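Local coordinates for protein alpha-L-rhamnosidase (Aspergillus terreus, PDB 6GSZ) that probably hydrolyses terminal non-reducing alpha-L-rhamnose residues from alpha-L-rhamnosides, as a calcium-binding, glycosylated fungal glycosidase, at residues A78-R83 with V99-G104; E20-V25 with S69-S74. One frame throughout, in Å; residues are numbered along the deposited sequence.

Contact 1 (A78-R83 with V99-G104); sequences ATVRVR and VTVEPG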
loop_
_atom_site.group_PDB
_atom_site.type_symbol
_atom_site.label_atom_id
_atom_site.label_comp_id
_atom_site.label_asym_id
_atom_site.label_seq_id
_atom_site.Cartn_x
_atom_site.Cartn_y
_atom_site.Cartn_z
ATOM N N ALA A 78 -21.073 -15.193 12.547
ATOM C CA ALA A 78 -22.230 -14.378 12.954
ATOM C C ALA A 78 -22.682 -13.514 11.777
ATOM O O ALA A 78 -21.853 -13.045 10.946
ATOM C CB ALA A 78 -21.890 -13.525 14.146
ATOM N N THR A 79 -23.990 -13.214 11.768
ATOM C CA THR A 79 -24.550 -12.293 10.795
ATOM C C THR A 79 -24.961 -11.035 11.556
ATOM O O THR A 79 -25.602 -11.151 12.568
ATOM C CB THR A 79 -25.731 -12.926 10.042
ATOM O OG1 THR A 79 -25.225 -14.100 9.405
ATOM C CG2 THR A 79 -26.337 -12.013 9.010
ATOM N N VAL A 80 -24.567 -9.870 11.029
ATOM C CA VAL A 80 -24.671 -8.616 11.767
ATOM C C VAL A 80 -25.419 -7.594 10.944
ATOM O O VAL A 80 -25.174 -7.453 9.746
ATOM C CB VAL A 80 -23.263 -8.111 12.126
ATOM C CG1 VAL A 80 -23.347 -6.721 12.740
ATOM C CG2 VAL A 80 -22.595 -9.070 13.106
ATOM N N ARG A 81 -26.318 -6.844 11.621
ATOM C CA ARG A 81 -26.882 -5.627 11.044
ATOM C C ARG A 81 -26.774 -4.523 12.100
ATOM O O ARG A 81 -26.703 -4.827 13.278
ATOM C CB ARG A 81 -28.344 -5.811 10.633
ATOM C CG ARG A 81 -28.583 -6.875 9.575
ATOM C CD ARG A 81 -30.010 -6.804 9.043
ATOM N NE ARG A 81 -30.975 -7.138 10.067
ATOM C CZ ARG A 81 -32.287 -6.832 9.985
ATOM N NH1 ARG A 81 -32.759 -6.218 8.907
ATOM N NH2 ARG A 81 -33.102 -7.113 10.997
ATOM N N VAL A 82 -26.749 -3.272 11.632
ATOM C CA VAL A 82 -26.690 -2.107 12.490
ATOM C C VAL A 82 -27.769 -1.132 12.069
ATOM O O VAL A 82 -28.057 -0.978 10.904
ATOM C CB VAL A 82 -25.299 -1.447 12.417
ATOM C CG1 VAL A 82 -25.207 -0.214 13.310
ATOM C CG2 VAL A 82 -24.205 -2.465 12.730
ATOM N N ARG A 83 -28.279 -0.372 13.041
ATOM C CA ARG A 83 -29.046 0.838 12.725
ATOM C C ARG A 83 -28.664 1.910 13.738
ATOM O O ARG A 83 -28.273 1.628 14.833
ATOM C CB ARG A 83 -30.555 0.590 12.657
ATOM C CG ARG A 83 -31.173 0.106 13.946
ATOM C CD ARG A 83 -32.684 -0.055 13.752
ATOM N NE ARG A 83 -33.306 -0.485 14.979
ATOM C CZ ARG A 83 -34.619 -0.546 15.169
ATOM N NH1 ARG A 83 -35.457 -0.206 14.192
ATOM N NH2 ARG A 83 -35.068 -0.938 16.344
ATOM N N VAL A 99 -24.128 -8.295 7.051
ATOM C CA VAL A 99 -22.771 -8.732 6.746
ATOM C C VAL A 99 -22.422 -9.877 7.698
ATOM O O VAL A 99 -23.013 -10.039 8.735
ATOM C CB VAL A 99 -21.773 -7.570 6.934
ATOM C CG1 VAL A 99 -21.991 -6.457 5.930
ATOM C CG2 VAL A 99 -21.788 -6.996 8.343
ATOM N N THR A 100 -21.406 -10.659 7.319
ATOM C CA THR A 100 -20.958 -11.780 8.136
ATOM C C THR A 100 -19.553 -11.509 8.706
ATOM O O THR A 100 -18.740 -10.743 8.156
ATOM C CB THR A 100 -20.968 -13.091 7.331
ATOM O OG1 THR A 100 -20.159 -12.942 6.164
ATOM C CG2 THR A 100 -22.380 -13.466 6.934
ATOM N N VAL A 101 -19.282 -12.167 9.821
ATOM C CA VAL A 101 -17.981 -12.119 10.475
ATOM C C VAL A 101 -17.670 -13.499 11.062
ATOM O O VAL A 101 -18.536 -14.133 11.621
ATOM C CB VAL A 101 -17.947 -10.996 11.527
ATOM C CG1 VAL A 101 -19.044 -11.145 12.569
ATOM C CG2 VAL A 101 -16.588 -10.903 12.195
ATOM N N GLU A 102 -16.437 -13.978 10.849
ATOM C CA GLU A 102 -16.092 -15.356 11.230
ATOM C C GLU A 102 -14.598 -15.435 11.491
ATOM O O GLU A 102 -13.801 -15.157 10.585
ATOM C CB GLU A 102 -16.439 -16.255 10.045
ATOM C CG GLU A 102 -16.129 -17.707 10.282
ATOM C CD GLU A 102 -16.535 -18.591 9.108
ATOM O OE1 GLU A 102 -17.575 -18.312 8.467
ATOM O OE2 GLU A 102 -15.780 -19.572 8.810
ATOM N N PRO A 103 -14.157 -15.788 12.701
ATOM C CA PRO A 103 -12.735 -15.989 12.931
ATOM C C PRO A 103 -12.202 -17.223 12.200
ATOM O O PRO A 103 -12.938 -18.190 11.948
ATOM C CB PRO A 103 -12.626 -16.187 14.441
ATOM C CG PRO A 103 -13.891 -15.551 14.981
ATOM C CD PRO A 103 -14.940 -15.923 13.953
ATOM N N GLY A 104 -10.889 -17.182 11.961
ATOM C CA GLY A 104 -10.147 -18.292 11.368
ATOM C C GLY A 104 -9.703 -19.309 12.410
ATOM O O GLY A 104 -10.415 -19.632 13.348
#
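A78 and V101 exchange two backbone hydrogen bonds, A78 N to V101 O and V101 N to A78 O, both 2.9 Å. The first of these is nearly straight, with 171° at the hydrogen. V80 and V99 repeat the exchange, V80 N reaching V99 O at 2.8 Å, which makes both antiparallel hydrogen-bonded pairs. Between them T79 and T100 form a non-hydrogen-bonded pair, with T79 OG1 lying 3.8 Å from T100 CG2. On the opposite face the apolar side chains of A78, V80, V99 and V101 meet. V101 turns CG1 between its own N and carbonyl carbon (chi1 57°), which places that methyl 4.0 Å from A78 CB; the same CG1 is 4.1 Å from V80 CG2, touching it across the diagonal of the two hydrogen-bonded pairs. F9 of strand 3-9 covers V80, V99 and V101, while V45 and I43 flank A78 and V80 from strand 38-46. Beyond the paired residues, R81 and R83 make salt bridges to E44 and E42. The segment axes run at 138°, a twisted antiparallel pairing inside a mixed five-stranded sheet, consistent with the beta-sandwich of the N-terminal immunoglobulin-like domain.

Contact 2 (E20-V25 with S69-S74); sequences ETQPRV and SSPLQS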
loop_
_atom_site.group_PDB
_atom_site.type_symbol
_atom_site.label_atom_id
_atom_site.label_comp_id
_atom_site.label_asym_id
_atom_site.label_seq_id
_atom_site.Cartn_x
_atom_site.Cartn_y
_atom_site.Cartn_z
ATOM N N GLU A 20 -9.608 -11.834 15.113
ATOM C CA GLU A 20 -10.268 -11.221 16.289
ATOM C C GLU A 20 -11.495 -12.051 16.680
ATOM O O GLU A 20 -12.329 -12.357 15.841
ATOM C CB GLU A 20 -10.724 -9.785 16.004
ATOM C CG GLU A 20 -9.576 -8.866 15.675
ATOM C CD GLU A 20 -9.109 -8.852 14.218
ATOM O OE1 GLU A 20 -9.913 -9.248 13.326
ATOM O OE2 GLU A 20 -7.985 -8.337 13.996
ATOM N N THR A 21 -11.629 -12.353 17.966
ATOM C CA THR A 21 -12.854 -12.987 18.488
ATOM C C THR A 21 -13.833 -11.924 19.004
ATOM O O THR A 21 -15.029 -12.244 19.174
ATOM C CB THR A 21 -12.527 -13.932 19.637
ATOM O OG1 THR A 21 -11.907 -13.206 20.694
ATOM C CG2 THR A 21 -11.645 -15.061 19.168
ATOM N N GLN A 22 -13.347 -10.688 19.210
ATOM C CA GLN A 22 -14.198 -9.553 19.652
ATOM C C GLN A 22 -13.924 -8.400 18.686
ATOM O O GLN A 22 -13.433 -7.335 19.085
ATOM C CB GLN A 22 -13.915 -9.189 21.113
ATOM C CG GLN A 22 -14.193 -10.322 22.089
ATOM C CD GLN A 22 -13.791 -9.987 23.500
ATOM O OE1 GLN A 22 -14.555 -9.411 24.245
ATOM N NE2 GLN A 22 -12.566 -10.264 23.836
ATOM N N PRO A 23 -14.224 -8.548 17.383
ATOM C CA PRO A 23 -13.864 -7.527 16.395
ATOM C C PRO A 23 -14.668 -6.250 16.627
ATOM O O PRO A 23 -15.899 -6.315 16.847
ATOM C CB PRO A 23 -14.242 -8.173 15.058
ATOM C CG PRO A 23 -15.318 -9.142 15.420
ATOM C CD PRO A 23 -14.884 -9.708 16.761
ATOM N N ARG A 24 -13.994 -5.099 16.504
ATOM C CA ARG A 24 -14.685 -3.815 16.585
ATOM C C ARG A 24 -15.493 -3.610 15.308
ATOM O O ARG A 24 -15.158 -4.153 14.249
ATOM C CB ARG A 24 -13.655 -2.699 16.830
ATOM C CG ARG A 24 -12.962 -2.827 18.190
ATOM C CD ARG A 24 -11.818 -1.864 18.329
ATOM N NE ARG A 24 -10.760 -2.165 17.392
ATOM C CZ ARG A 24 -9.825 -1.316 16.998
ATOM N NH1 ARG A 24 -9.808 -0.084 17.501
ATOM N NH2 ARG A 24 -8.912 -1.666 16.086
ATOM N N VAL A 25 -16.539 -2.774 15.424
ATOM C CA VAL A 25 -17.523 -2.571 14.388
ATOM C C VAL A 25 -17.529 -1.094 14.004
ATOM O O VAL A 25 -17.489 -0.219 14.864
ATOM C CB VAL A 25 -18.925 -3.040 14.841
ATOM C CG1 VAL A 25 -19.901 -3.018 13.682
ATOM C CG2 VAL A 25 -18.851 -4.416 15.505
ATOM N N SER A 69 -21.350 -8.783 21.611
ATOM C CA SER A 69 -21.846 -10.126 21.970
ATOM C C SER A 69 -20.718 -10.902 22.678
ATOM O O SER A 69 -19.652 -10.355 23.021
ATOM C CB SER A 69 -22.395 -10.798 20.710
ATOM O OG SER A 69 -22.912 -12.106 20.941
ATOM N N SER A 70 -20.970 -12.183 22.968
ATOM C CA SER A 70 -19.917 -13.028 23.497
ATOM C C SER A 70 -18.862 -13.240 22.399
ATOM O O SER A 70 -19.143 -13.098 21.209
ATOM C CB SER A 70 -20.463 -14.351 23.971
ATOM O OG SER A 70 -21.209 -14.932 22.934
ATOM N N PRO A 71 -17.617 -13.526 22.781
ATOM C CA PRO A 71 -16.553 -13.773 21.788
ATOM C C PRO A 71 -16.902 -14.868 20.779
ATOM O O PRO A 71 -17.541 -15.863 21.125
ATOM C CB PRO A 71 -15.341 -14.167 22.631
ATOM C CG PRO A 71 -15.632 -13.580 24.005
ATOM C CD PRO A 71 -17.133 -13.672 24.164
ATOM N N LEU A 72 -16.561 -14.617 19.527
ATOM C CA LEU A 72 -16.712 -15.624 18.479
ATOM C C LEU A 72 -15.633 -16.704 18.627
ATOM O O LEU A 72 -14.504 -16.440 18.975
ATOM C CB LEU A 72 -16.619 -14.952 17.108
ATOM C CG LEU A 72 -17.716 -13.937 16.806
ATOM C CD1 LEU A 72 -17.315 -13.044 15.657
ATOM C CD2 LEU A 72 -19.027 -14.641 16.509
ATOM N N GLN A 73 -16.043 -17.941 18.378
ATOM C CA GLN A 73 -15.102 -19.082 18.355
ATOM C C GLN A 73 -14.451 -19.228 16.960
ATOM O O GLN A 73 -14.971 -18.749 15.940
ATOM C CB GLN A 73 -15.892 -20.328 18.786
ATOM C CG GLN A 73 -16.385 -20.233 20.224
ATOM C CD GLN A 73 -17.054 -21.497 20.702
ATOM O OE1 GLN A 73 -16.757 -22.581 20.232
ATOM N NE2 GLN A 73 -17.960 -21.365 21.646
ATOM N N SER A 74 -13.386 -20.042 16.889
ATOM C CA SER A 74 -12.766 -20.394 15.617
ATOM C C SER A 74 -13.815 -21.014 14.695
ATOM O O SER A 74 -14.534 -21.963 15.109
ATOM C CB SER A 74 -11.639 -21.378 15.880
ATOM O OG SER A 74 -11.134 -21.862 14.636
HETATM O O HOH W 1 -17.255 -10.274 24.163
#
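T21 meets P71 and L72 through both its backbone and its side chain. Its carbonyl oxygen T21 O accepts the one direct hydrogen bond between 20-25 and 69-74, from L72 N at 2.8 Å. The N-H points at the oxygen at 161°, and the donor lies in the carbonyl plane on a lone pair, with a C=O...N angle of 138°. P71 CA also approaches T21 O, at 3.4 Å, in a CA-H...O contact. In return, T21 sets its methyl against the next carbonyl: CG2 lies 3.2 Å from L72 O, a close approach of a methyl to a carbonyl oxygen. The torsion that puts OG1 between N and the carbonyl carbon (chi1 60°) leaves CG2 beside the backbone N.

Q22 runs alongside P71, the two side chains pointing the same way, and its CG rests 4.0 Å from P71 CG. Beyond CG the chain stays extended, and the amide lies beside the end of the proline ring, where a water donates to Q22 OE1 (2.8 Å) and to S69 O (2.7 Å). This bridge adds an indirect polar link at the exposed side of the contact. P23 offers its ring from the buried side: CD packs 4.3 Å from L72 CD1, a loose apolar contact.

Further along, R24 leaves the contact to make salt bridges with E10 and D544. Neither segment contains a helix, and the contact joins the loop between strands 15-18 and 25-30 to the one between strands 53-58 and 78-86. Toward the strands, P23 and L72 both touch V101 of strand 99-103, and F9 of strand 3-9 packs against P23.

Both contacts lie in the N-terminal immunoglobulin-like domain, their centres 9 Å apart, and they are in series: along the chain both segments of contact 2 precede both segments of contact 1. Contact 1 pairs neighbouring strands within a sheet, whereas contact 2 joins two connecting loops beside that sheet. They touch directly at the end of strand 99-103, where P103 CG packs 3.5 Å from L72 CB and G104 O lies 2.7 Å from S74 OG, a probable hydrogen bond. V101 belongs to contact 1 and also touches P23 and L72 of contact 2, while F9 of strand 3-9 packs against residues of both, so strand pairing and loop packing converge on one apolar region of the domain.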